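Local coordinates for malate dehydrogenase (PDB 3I0P), which probably catalyses the NAD-dependent interconversion of malate and oxaloacetate, at residues K15-M18 with Y19-L23; N31-M34 with V35-T38; K353-S356 with S357-V361. All blocks are in the same frame, centred on the assembly; numbering follows the deposited sequence.

Interaction 1: K15-M18 with Y19-L23; sequences KEFM and YQVLL
Two consecutive turns of helix 11-24, near the N-terminus of this malate/L-lactate dehydrogenase family protein, are joined by side-chain pairs four residues apart: Phe17 with Val21 and Glu16 with Gln20. The apolar pair is a CH-pi contact. The CG2 methyl of Val21 lies over one face of the Phe17 ring, 3.7 Å from the ring centroid and shifted toward the rim, where CZ of Phe17 is its closest ring atom at 3.6 Å. Phe17 holds CG anti to its own backbone N (chi1 174°), which swings the ring outward and slightly toward the following turn; Val21 turns CG2 back beside its backbone N, in position to meet it. The polar pair is looser. Glu16 bends at chi2 (81°), bringing its carboxylate up to the folded Gln20 side chain, whose NE2 makes a weak, 3.4 Å hydrogen bond to Glu16 OE1. NE2 of Gln20 also comes within 3.0 Å of Glu16 OE2, with carboxylate and amide planes 48° apart. Glu16 is modelled in two conformers, so this weak link is doubtful. Beneath both pairs run regular helical bonds, such as Val21 N to Phe17 O at 3.0 Å and Gln20 N to Glu16 O at 3.0 Å. On another side of the helix Tyr19 OH is bonded to Glu29. Phe17 packs on Met352, Leu355 and Ser356 of helix 346-359, Met18 and Val21 reach Phe55 of helix 55-64, and Tyr19 lies on Ala32 and Arg36 of helix 29-45.

Interaction 2: N31-M34 with V35-T38; sequences NARM and VRDT
One face of the Arg36 guanidinium is met by the aliphatic CG of Arg33, which sits 4.1 Å above its plane and toward the rim, while Asp37 OD1 lies exactly in that plane at the edge. The contact spans successive turns of helix 29-45. Arg36 NE donates to Asp37 OD1 at 2.9 Å in a salt bridge with a nearly straight N-H, and the carboxylate receives it on its anti side, 33° out of its own plane. This bond probably limits rotation of the Arg36 head. CG of Arg36 is placed between its backbone N and carbonyl carbon (chi1 78°), and a further bend at chi2 turns the chain outward, so that a face of its head meets CG of Arg33. The two guanidinium planes are turned 72° apart, and the Arg33 head leads elsewhere, to a salt bridge with Glu29 one turn earlier. Ala32 and Arg36 pack on Tyr19 of helix 11-24. Other sides of the helix are buried: Met34 packs on Ile99 and Val35 on His94 of helix 93-111, and the Thr38 side chain is about 9 Å from the bound NAD. Asn31 O accepts a hydrogen bond from Val35 N at 3.0 Å, and CG2 of Val35 rests 3.3 Å from the same Asn31 O.

Interaction 3: K353-S356 with S357-V361; sequences KELS and SFYNV
The last turn of helix 346-359 runs through regular bonds such as Phe358 N to Glu354 O (2.9 Å) and Tyr359 N to Leu355 O (3.0 Å), after which Asn360 adopts a positive phi of 52° and Val361 N turns back to Ser356 O (3.1 Å). That five-residue reach, across a residue with positive phi, is a six-to-one bond, as in a Schellman-type helix end; Val361 N lies in the carbonyl plane, on a lone pair of Ser356 O. Ser356 grips the same residue a second time, its OG donating to Val361 O at 2.6 Å. Having OG anti to the backbone N (chi1 176°) places the hydroxyl where the returning chain brings Val361 O. The Glu354 and Phe358 side chains run alongside each other in the same direction: CG of Glu354 stands over one ring face, 4.2 Å from the centroid, in a CH-pi contact, and OE2 of Glu354 comes 3.6 Å from CZ of Phe358. Leu355 instead meets the Tyr359 ring at its edge, with CD2 in the ring plane and 3.9 Å from CE2 of Tyr359. Leu355 also packs on Phe55 and Ile60 of helix 55-64, and Val361 covers Phe17 and Gln20 of helix 11-24.

In the fold
Interactions 1 and 2 are turns within a helix, and interaction 3 is the C-terminal end of one. They follow one another along the chain: interaction 1 on helix 11-24, interaction 2 on helix 29-45, and interaction 3 where helix 346-359 finishes. Interaction 1 touches both others, its centre about 9 Å from that of interaction 2 and 11 Å from that of interaction 3. Interactions 2 and 3 stay separate, nearest atoms about 11 Å apart. Helix 11-24 thus lies between a helix close to the NAD pocket and one near the C-terminus. The antiparallel strands 6-9 and 342-345, which precede helices 11-24 and 346-359, pair as well, bringing the N-terminal and C-terminal parts of the chain together.

Interaction 1: K15-M18 with Y19-L23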
ATOM      1  N   LYS A  15     -25.806  -8.255 -17.932  1.00 24.07           N
ATOM      2  CA  LYS A  15     -25.498  -6.871 -18.322  1.00 24.58           C
ATOM      3  C   LYS A  15     -26.745  -6.079 -18.658  1.00 24.61           C
ATOM      4  O   LYS A  15     -26.991  -5.031 -18.065  1.00 24.89           O
ATOM      5  CB  LYS A  15     -24.637  -6.872 -19.592  1.00 25.15           C
ATOM      6  CG  LYS A  15     -23.192  -6.495 -19.470  1.00 27.07           C
ATOM      7  CD  LYS A  15     -22.557  -6.564 -20.850  1.00 30.74           C
ATOM      8  CE  LYS A  15     -21.438  -5.535 -21.022  1.00 34.12           C
ATOM      9  NZ  LYS A  15     -20.317  -6.099 -21.844  1.00 35.70           N
ATOM     10  N   GLU A  16     -27.517  -6.584 -19.624  0.50 24.68           N
ATOM     11  CA  GLU A  16     -28.723  -5.923 -20.131  0.50 24.60           C
ATOM     12  C   GLU A  16     -29.791  -5.811 -19.059  0.50 24.56           C
ATOM     13  O   GLU A  16     -30.486  -4.797 -18.969  0.50 24.48           O
ATOM     14  CB  GLU A  16     -29.282  -6.690 -21.334  0.50 24.75           C
ATOM     15  CG  GLU A  16     -30.772  -6.450 -21.621  0.50 25.02           C
ATOM     16  CD  GLU A  16     -31.046  -5.158 -22.383  0.50 25.26           C
ATOM     17  OE1 GLU A  16     -30.118  -4.335 -22.543  0.50 25.71           O
ATOM     18  OE2 GLU A  16     -32.197  -4.963 -22.819  0.50 24.92           O
ATOM     19  N   PHE A  17     -29.906  -6.858 -18.247  1.00 24.41           N
ATOM     20  CA  PHE A  17     -30.950  -6.953 -17.226  1.00 24.49           C
ATOM     21  C   PHE A  17     -30.729  -5.906 -16.162  1.00 24.56           C
ATOM     22  O   PHE A  17     -31.659  -5.225 -15.744  1.00 24.61           O
ATOM     23  CB  PHE A  17     -30.951  -8.342 -16.588  1.00 24.43           C
ATOM     24  CG  PHE A  17     -31.904  -8.480 -15.439  1.00 25.14           C
ATOM     25  CD1 PHE A  17     -33.279  -8.591 -15.665  1.00 25.71           C
ATOM     26  CD2 PHE A  17     -31.435  -8.503 -14.129  1.00 25.75           C
ATOM     27  CE1 PHE A  17     -34.174  -8.722 -14.598  1.00 25.68           C
ATOM     28  CE2 PHE A  17     -32.321  -8.632 -13.049  1.00 26.07           C
ATOM     29  CZ  PHE A  17     -33.693  -8.742 -13.284  1.00 25.73           C
ATOM     30  N   MET A  18     -29.473  -5.777 -15.753  1.00 24.70           N
ATOM     31  CA  MET A  18     -29.075  -4.847 -14.711  1.00 24.37           C
ATOM     32  C   MET A  18     -29.403  -3.421 -15.153  1.00 24.30           C
ATOM     33  O   MET A  18     -29.937  -2.623 -14.387  1.00 24.71           O
ATOM     34  CB  MET A  18     -27.588  -5.026 -14.443  1.00 24.21           C
ATOM     35  CG  MET A  18     -27.237  -5.136 -12.989  1.00 24.06           C
ATOM     36  SD  MET A  18     -25.963  -6.336 -12.541  1.00 23.91           S
ATOM     37  CE  MET A  18     -24.712  -6.103 -13.814  1.00 22.40           C
ATOM     38  N   TYR A  19     -29.120  -3.132 -16.417  1.00 23.89           N
ATOM     39  CA  TYR A  19     -29.340  -1.824 -17.000  1.00 23.52           C
ATOM     40  C   TYR A  19     -30.833  -1.493 -17.149  1.00 23.81           C
ATOM     41  O   TYR A  19     -31.241  -0.347 -16.930  1.00 23.81           O
ATOM     42  CB  TYR A  19     -28.601  -1.772 -18.334  1.00 23.21           C
ATOM     43  CG  TYR A  19     -28.931  -0.633 -19.266  1.00 22.53           C
ATOM     44  CD1 TYR A  19     -28.467   0.661 -19.022  1.00 22.62           C
ATOM     45  CD2 TYR A  19     -29.658  -0.866 -20.430  1.00 22.35           C
ATOM     46  CE1 TYR A  19     -28.759   1.711 -19.908  1.00 22.76           C
ATOM     47  CE2 TYR A  19     -29.954   0.169 -21.321  1.00 23.09           C
ATOM     48  CZ  TYR A  19     -29.499   1.450 -21.053  1.00 23.19           C
ATOM     49  OH  TYR A  19     -29.788   2.457 -21.935  1.00 24.85           O
ATOM     50  N   GLN A  20     -31.646  -2.488 -17.507  1.00 23.77           N
ATOM     51  CA  GLN A  20     -33.088  -2.265 -17.624  1.00 23.58           C
ATOM     52  C   GLN A  20     -33.732  -2.042 -16.255  1.00 23.66           C
ATOM     53  O   GLN A  20     -34.554  -1.140 -16.096  1.00 23.86           O
ATOM     54  CB  GLN A  20     -33.795  -3.392 -18.384  1.00 23.52           C
ATOM     55  CG  GLN A  20     -33.347  -3.600 -19.841  1.00 23.07           C
ATOM     56  CD  GLN A  20     -33.540  -2.385 -20.750  1.00 22.25           C
ATOM     57  OE1 GLN A  20     -34.509  -1.628 -20.625  1.00 20.53           O
ATOM     58  NE2 GLN A  20     -32.612  -2.214 -21.694  1.00 22.11           N
ATOM     59  N   VAL A  21     -33.348  -2.841 -15.266  1.00 23.44           N
ATOM     60  CA  VAL A  21     -33.909  -2.688 -13.925  1.00 23.62           C
ATOM     61  C   VAL A  21     -33.528  -1.334 -13.293  1.00 24.07           C
ATOM     62  O   VAL A  21     -34.327  -0.729 -12.553  1.00 24.35           O
ATOM     63  CB  VAL A  21     -33.540  -3.871 -12.999  1.00 23.47           C
ATOM     64  CG1 VAL A  21     -34.145  -3.682 -11.611  1.00 23.22           C
ATOM     65  CG2 VAL A  21     -34.019  -5.179 -13.599  1.00 22.23           C
ATOM     66  N   LEU A  22     -32.326  -0.854 -13.605  1.00 24.06           N
ATOM     67  CA  LEU A  22     -31.860   0.432 -13.091  1.00 24.19           C
ATOM     68  C   LEU A  22     -32.610   1.599 -13.726  1.00 24.47           C
ATOM     69  O   LEU A  22     -32.858   2.609 -13.072  1.00 24.51           O
ATOM     70  CB  LEU A  22     -30.350   0.585 -13.284  1.00 24.09           C
ATOM     71  CG  LEU A  22     -29.431  -0.163 -12.315  1.00 23.75           C
ATOM     72  CD1 LEU A  22     -28.033  -0.339 -12.908  1.00 22.86           C
ATOM     73  CD2 LEU A  22     -29.375   0.556 -10.971  1.00 23.85           C
ATOM     74  N   LEU A  23     -32.968   1.456 -15.000  1.00 24.92           N
ATOM     75  CA  LEU A  23     -33.841   2.422 -15.663  1.00 25.20           C
ATOM     76  C   LEU A  23     -35.225   2.410 -15.028  1.00 25.50           C
ATOM     77  O   LEU A  23     -35.762   3.467 -14.693  1.00 25.95           O
ATOM     78  CB  LEU A  23     -33.958   2.125 -17.151  1.00 24.97           C
ATOM     79  CG  LEU A  23     -32.728   2.407 -18.004  1.00 25.30           C
ATOM     80  CD1 LEU A  23     -32.965   1.962 -19.442  1.00 24.31           C
ATOM     81  CD2 LEU A  23     -32.354   3.883 -17.935  1.00 25.51           C
TER

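Interaction 2: N31-M34 with V35-T38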
ATOM      1  N   ASN A  31     -26.095   7.063 -15.795  1.00 24.13           N
ATOM      2  CA  ASN A  31     -25.861   6.437 -14.491  1.00 23.64           C
ATOM      3  C   ASN A  31     -26.084   4.926 -14.516  1.00 23.25           C
ATOM      4  O   ASN A  31     -25.265   4.171 -13.989  1.00 23.23           O
ATOM      5  CB  ASN A  31     -26.730   7.074 -13.404  1.00 24.00           C
ATOM      6  CG  ASN A  31     -26.207   8.436 -12.935  1.00 24.85           C
ATOM      7  OD1 ASN A  31     -25.265   9.001 -13.512  1.00 24.71           O
ATOM      8  ND2 ASN A  31     -26.835   8.973 -11.882  1.00 24.35           N
ATOM      9  N   ALA A  32     -27.179   4.478 -15.138  1.00 22.59           N
ATOM     10  CA  ALA A  32     -27.450   3.042 -15.254  1.00 21.74           C
ATOM     11  C   ALA A  32     -26.298   2.336 -15.957  1.00 21.21           C
ATOM     12  O   ALA A  32     -25.909   1.248 -15.554  1.00 21.30           O
ATOM     13  CB  ALA A  32     -28.763   2.780 -15.975  1.00 21.67           C
ATOM     14  N   ARG A  33     -25.748   2.971 -16.995  1.00 20.54           N
ATOM     15  CA  ARG A  33     -24.622   2.416 -17.739  1.00 20.04           C
ATOM     16  C   ARG A  33     -23.329   2.335 -16.924  1.00 19.96           C
ATOM     17  O   ARG A  33     -22.652   1.308 -16.938  1.00 19.93           O
ATOM     18  CB  ARG A  33     -24.392   3.174 -19.050  1.00 19.75           C
ATOM     19  CG  ARG A  33     -25.066   2.520 -20.245  1.00 19.25           C
ATOM     20  CD  ARG A  33     -24.735   3.234 -21.541  1.00 18.14           C
ATOM     21  NE  ARG A  33     -25.223   4.607 -21.557  1.00 16.10           N
ATOM     22  CZ  ARG A  33     -24.477   5.674 -21.823  1.00 16.98           C
ATOM     23  NH1 ARG A  33     -23.183   5.550 -22.117  1.00 14.66           N
ATOM     24  NH2 ARG A  33     -25.037   6.879 -21.815  1.00 17.63           N
ATOM     25  N   MET A  34     -23.000   3.407 -16.210  1.00 19.90           N
ATOM     26  CA  MET A  34     -21.793   3.431 -15.395  1.00 19.98           C
ATOM     27  C   MET A  34     -21.848   2.348 -14.320  1.00 20.06           C
ATOM     28  O   MET A  34     -20.891   1.613 -14.140  1.00 20.09           O
ATOM     29  CB  MET A  34     -21.572   4.816 -14.772  1.00 20.02           C
ATOM     30  CG  MET A  34     -21.160   5.899 -15.770  1.00 19.69           C
ATOM     31  SD  MET A  34     -20.854   7.481 -14.955  1.00 20.80           S
ATOM     32  CE  MET A  34     -20.266   8.501 -16.306  1.00 17.78           C
ATOM     33  N   VAL A  35     -22.995   2.235 -13.649  1.00 20.21           N
ATOM     34  CA  VAL A  35     -23.214   1.283 -12.559  1.00 20.02           C
ATOM     35  C   VAL A  35     -23.212  -0.168 -13.023  1.00 20.51           C
ATOM     36  O   VAL A  35     -22.593  -1.022 -12.382  1.00 21.34           O
ATOM     37  CB  VAL A  35     -24.535   1.587 -11.818  1.00 20.07           C
ATOM     38  CG1 VAL A  35     -24.939   0.452 -10.865  1.00 19.04           C
ATOM     39  CG2 VAL A  35     -24.413   2.908 -11.085  1.00 19.52           C
ATOM     40  N   ARG A  36     -23.896  -0.458 -14.126  1.00 20.27           N
ATOM     41  CA  ARG A  36     -23.949  -1.824 -14.599  1.00 19.97           C
ATOM     42  C   ARG A  36     -22.592  -2.267 -15.146  1.00 19.76           C
ATOM     43  O   ARG A  36     -22.229  -3.430 -14.992  1.00 19.90           O
ATOM     44  CB  ARG A  36     -25.094  -2.032 -15.602  1.00 20.18           C
ATOM     45  CG  ARG A  36     -24.843  -1.526 -17.006  1.00 20.56           C
ATOM     46  CD  ARG A  36     -24.243  -2.601 -17.892  1.00 20.15           C
ATOM     47  NE  ARG A  36     -23.857  -2.025 -19.176  1.00 20.90           N
ATOM     48  CZ  ARG A  36     -24.659  -1.953 -20.230  1.00 21.61           C
ATOM     49  NH1 ARG A  36     -25.890  -2.427 -20.161  1.00 23.05           N
ATOM     50  NH2 ARG A  36     -24.234  -1.414 -21.361  1.00 22.18           N
ATOM     51  N   ASP A  37     -21.844  -1.342 -15.759  1.00 19.22           N
ATOM     52  CA  ASP A  37     -20.491  -1.643 -16.250  1.00 18.60           C
ATOM     53  C   ASP A  37     -19.575  -2.091 -15.113  1.00 18.55           C
ATOM     54  O   ASP A  37     -18.859  -3.086 -15.242  1.00 18.21           O
ATOM     55  CB  ASP A  37     -19.862  -0.445 -16.958  1.00 18.38           C
ATOM     56  CG  ASP A  37     -20.324  -0.290 -18.400  1.00 17.89           C
ATOM     57  OD1 ASP A  37     -21.099  -1.128 -18.909  1.00 16.34           O
ATOM     58  OD2 ASP A  37     -19.885   0.694 -19.033  1.00 17.57           O
ATOM     59  N   THR A  38     -19.608  -1.370 -13.994  1.00 18.45           N
ATOM     60  CA  THR A  38     -18.717  -1.717 -12.893  1.00 18.45           C
ATOM     61  C   THR A  38     -19.271  -2.874 -12.080  1.00 18.23           C
ATOM     62  O   THR A  38     -18.505  -3.595 -11.447  1.00 18.61           O
ATOM     63  CB  THR A  38     -18.317  -0.522 -11.970  1.00 18.33           C
ATOM     64  OG1 THR A  38     -18.819  -0.735 -10.659  1.00 19.43           O
ATOM     65  CG2 THR A  38     -18.792   0.814 -12.491  1.00 18.11           C
TER

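Interaction 3: K353-S356 with S357-V361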
ATOM      1  N   LYS A 353     -35.587 -13.065 -11.043  1.00 32.58           N
ATOM      2  CA  LYS A 353     -36.986 -13.345 -11.378  1.00 33.73           C
ATOM      3  C   LYS A 353     -37.934 -12.354 -10.705  1.00 33.99           C
ATOM      4  O   LYS A 353     -38.826 -11.805 -11.352  1.00 34.00           O
ATOM      5  CB  LYS A 353     -37.357 -14.780 -10.990  1.00 34.02           C
ATOM      6  CG  LYS A 353     -37.004 -15.833 -12.032  1.00 35.34           C
ATOM      7  CD  LYS A 353     -37.017 -17.223 -11.401  1.00 38.66           C
ATOM      8  CE  LYS A 353     -37.508 -18.285 -12.375  1.00 40.83           C
ATOM      9  NZ  LYS A 353     -38.903 -17.979 -12.847  1.00 42.74           N
ATOM     10  N   GLU A 354     -37.715 -12.110  -9.416  1.00 34.61           N
ATOM     11  CA  GLU A 354     -38.526 -11.162  -8.665  1.00 35.57           C
ATOM     12  C   GLU A 354     -38.469  -9.746  -9.256  1.00 35.31           C
ATOM     13  O   GLU A 354     -39.513  -9.119  -9.458  1.00 35.54           O
ATOM     14  CB  GLU A 354     -38.128 -11.160  -7.193  1.00 36.07           C
ATOM     15  CG  GLU A 354     -39.224 -10.635  -6.267  1.00 39.50           C
ATOM     16  CD  GLU A 354     -38.760 -10.451  -4.817  1.00 44.02           C
ATOM     17  OE1 GLU A 354     -37.536 -10.591  -4.536  1.00 45.39           O
ATOM     18  OE2 GLU A 354     -39.630 -10.164  -3.958  1.00 45.15           O
ATOM     19  N   LEU A 355     -37.258  -9.262  -9.547  1.00 34.88           N
ATOM     20  CA  LEU A 355     -37.067  -7.957 -10.200  1.00 34.37           C
ATOM     21  C   LEU A 355     -37.686  -7.898 -11.600  1.00 34.26           C
ATOM     22  O   LEU A 355     -38.301  -6.900 -11.975  1.00 34.23           O
ATOM     23  CB  LEU A 355     -35.582  -7.595 -10.271  1.00 34.13           C
ATOM     24  CG  LEU A 355     -34.827  -7.520  -8.944  1.00 33.64           C
ATOM     25  CD1 LEU A 355     -33.337  -7.647  -9.187  1.00 33.62           C
ATOM     26  CD2 LEU A 355     -35.154  -6.249  -8.169  1.00 32.58           C
ATOM     27  N   SER A 356     -37.516  -8.971 -12.364  1.00 34.16           N
ATOM     28  CA  SER A 356     -38.160  -9.124 -13.673  1.00 34.15           C
ATOM     29  C   SER A 356     -39.678  -8.936 -13.585  1.00 34.23           C
ATOM     30  O   SER A 356     -40.278  -8.199 -14.374  1.00 33.80           O
ATOM     31  CB  SER A 356     -37.851 -10.510 -14.235  1.00 33.81           C
ATOM     32  OG  SER A 356     -38.534 -10.710 -15.446  1.00 33.26           O
ATOM     33  N   SER A 357     -40.265  -9.617 -12.601  1.00 34.52           N
ATOM     34  CA  SER A 357     -41.689  -9.583 -12.296  1.00 34.82           C
ATOM     35  C   SER A 357     -42.174  -8.174 -11.925  1.00 34.53           C
ATOM     36  O   SER A 357     -43.113  -7.655 -12.535  1.00 34.66           O
ATOM     37  CB  SER A 357     -41.963 -10.551 -11.139  1.00 35.07           C
ATOM     38  OG  SER A 357     -43.301 -11.003 -11.148  1.00 36.42           O
ATOM     39  N   PHE A 358     -41.506  -7.569 -10.940  1.00 34.16           N
ATOM     40  CA  PHE A 358     -41.822  -6.230 -10.430  1.00 33.48           C
ATOM     41  C   PHE A 358     -41.741  -5.150 -11.491  1.00 33.36           C
ATOM     42  O   PHE A 358     -42.625  -4.309 -11.566  1.00 33.54           O
ATOM     43  CB  PHE A 358     -40.867  -5.847  -9.287  1.00 33.51           C
ATOM     44  CG  PHE A 358     -41.178  -6.489  -7.956  1.00 32.46           C
ATOM     45  CD1 PHE A 358     -42.223  -7.387  -7.804  1.00 32.55           C
ATOM     46  CD2 PHE A 358     -40.381  -6.206  -6.854  1.00 33.14           C
ATOM     47  CE1 PHE A 358     -42.489  -7.978  -6.567  1.00 33.60           C
ATOM     48  CE2 PHE A 358     -40.630  -6.794  -5.607  1.00 34.00           C
ATOM     49  CZ  PHE A 358     -41.694  -7.677  -5.459  1.00 33.74           C
ATOM     50  N   TYR A 359     -40.688  -5.165 -12.306  1.00 33.26           N
ATOM     51  CA  TYR A 359     -40.415  -4.031 -13.208  1.00 33.38           C
ATOM     52  C   TYR A 359     -40.678  -4.298 -14.685  1.00 33.65           C
ATOM     53  O   TYR A 359     -40.374  -3.457 -15.549  1.00 33.30           O
ATOM     54  CB  TYR A 359     -38.998  -3.483 -12.970  1.00 33.07           C
ATOM     55  CG  TYR A 359     -38.797  -3.140 -11.523  1.00 33.04           C
ATOM     56  CD1 TYR A 359     -39.459  -2.047 -10.944  1.00 33.01           C
ATOM     57  CD2 TYR A 359     -37.996  -3.941 -10.709  1.00 33.07           C
ATOM     58  CE1 TYR A 359     -39.307  -1.749  -9.588  1.00 33.72           C
ATOM     59  CE2 TYR A 359     -37.834  -3.656  -9.357  1.00 33.94           C
ATOM     60  CZ  TYR A 359     -38.492  -2.560  -8.802  1.00 34.62           C
ATOM     61  OH  TYR A 359     -38.326  -2.288  -7.465  1.00 35.27           O
ATOM     62  N   ASN A 360     -41.268  -5.464 -14.958  1.00 34.20           N
ATOM     63  CA  ASN A 360     -41.556  -5.902 -16.319  1.00 34.70           C
ATOM     64  C   ASN A 360     -40.307  -5.813 -17.199  1.00 34.63           C
ATOM     65  O   ASN A 360     -40.296  -5.153 -18.245  1.00 34.79           O
ATOM     66  CB  ASN A 360     -42.741  -5.118 -16.913  1.00 35.06           C
ATOM     67  CG  ASN A 360     -43.296  -5.765 -18.176  1.00 36.80           C
ATOM     68  OD1 ASN A 360     -43.637  -6.952 -18.183  1.00 38.26           O
ATOM     69  ND2 ASN A 360     -43.384  -4.986 -19.255  1.00 37.94           N
ATOM     70  N   VAL A 361     -39.244  -6.456 -16.729  1.00 34.45           N
ATOM     71  CA  VAL A 361     -38.002  -6.563 -17.474  1.00 34.23           C
ATOM     72  C   VAL A 361     -37.844  -8.031 -17.856  1.00 34.49           C
ATOM     73  O   VAL A 361     -37.633  -8.879 -16.991  1.00 34.12           O
ATOM     74  CB  VAL A 361     -36.794  -6.091 -16.639  1.00 34.27           C
ATOM     75  CG1 VAL A 361     -35.496  -6.274 -17.415  1.00 33.90           C
ATOM     76  CG2 VAL A 361     -36.966  -4.644 -16.223  1.00 33.80           C
TER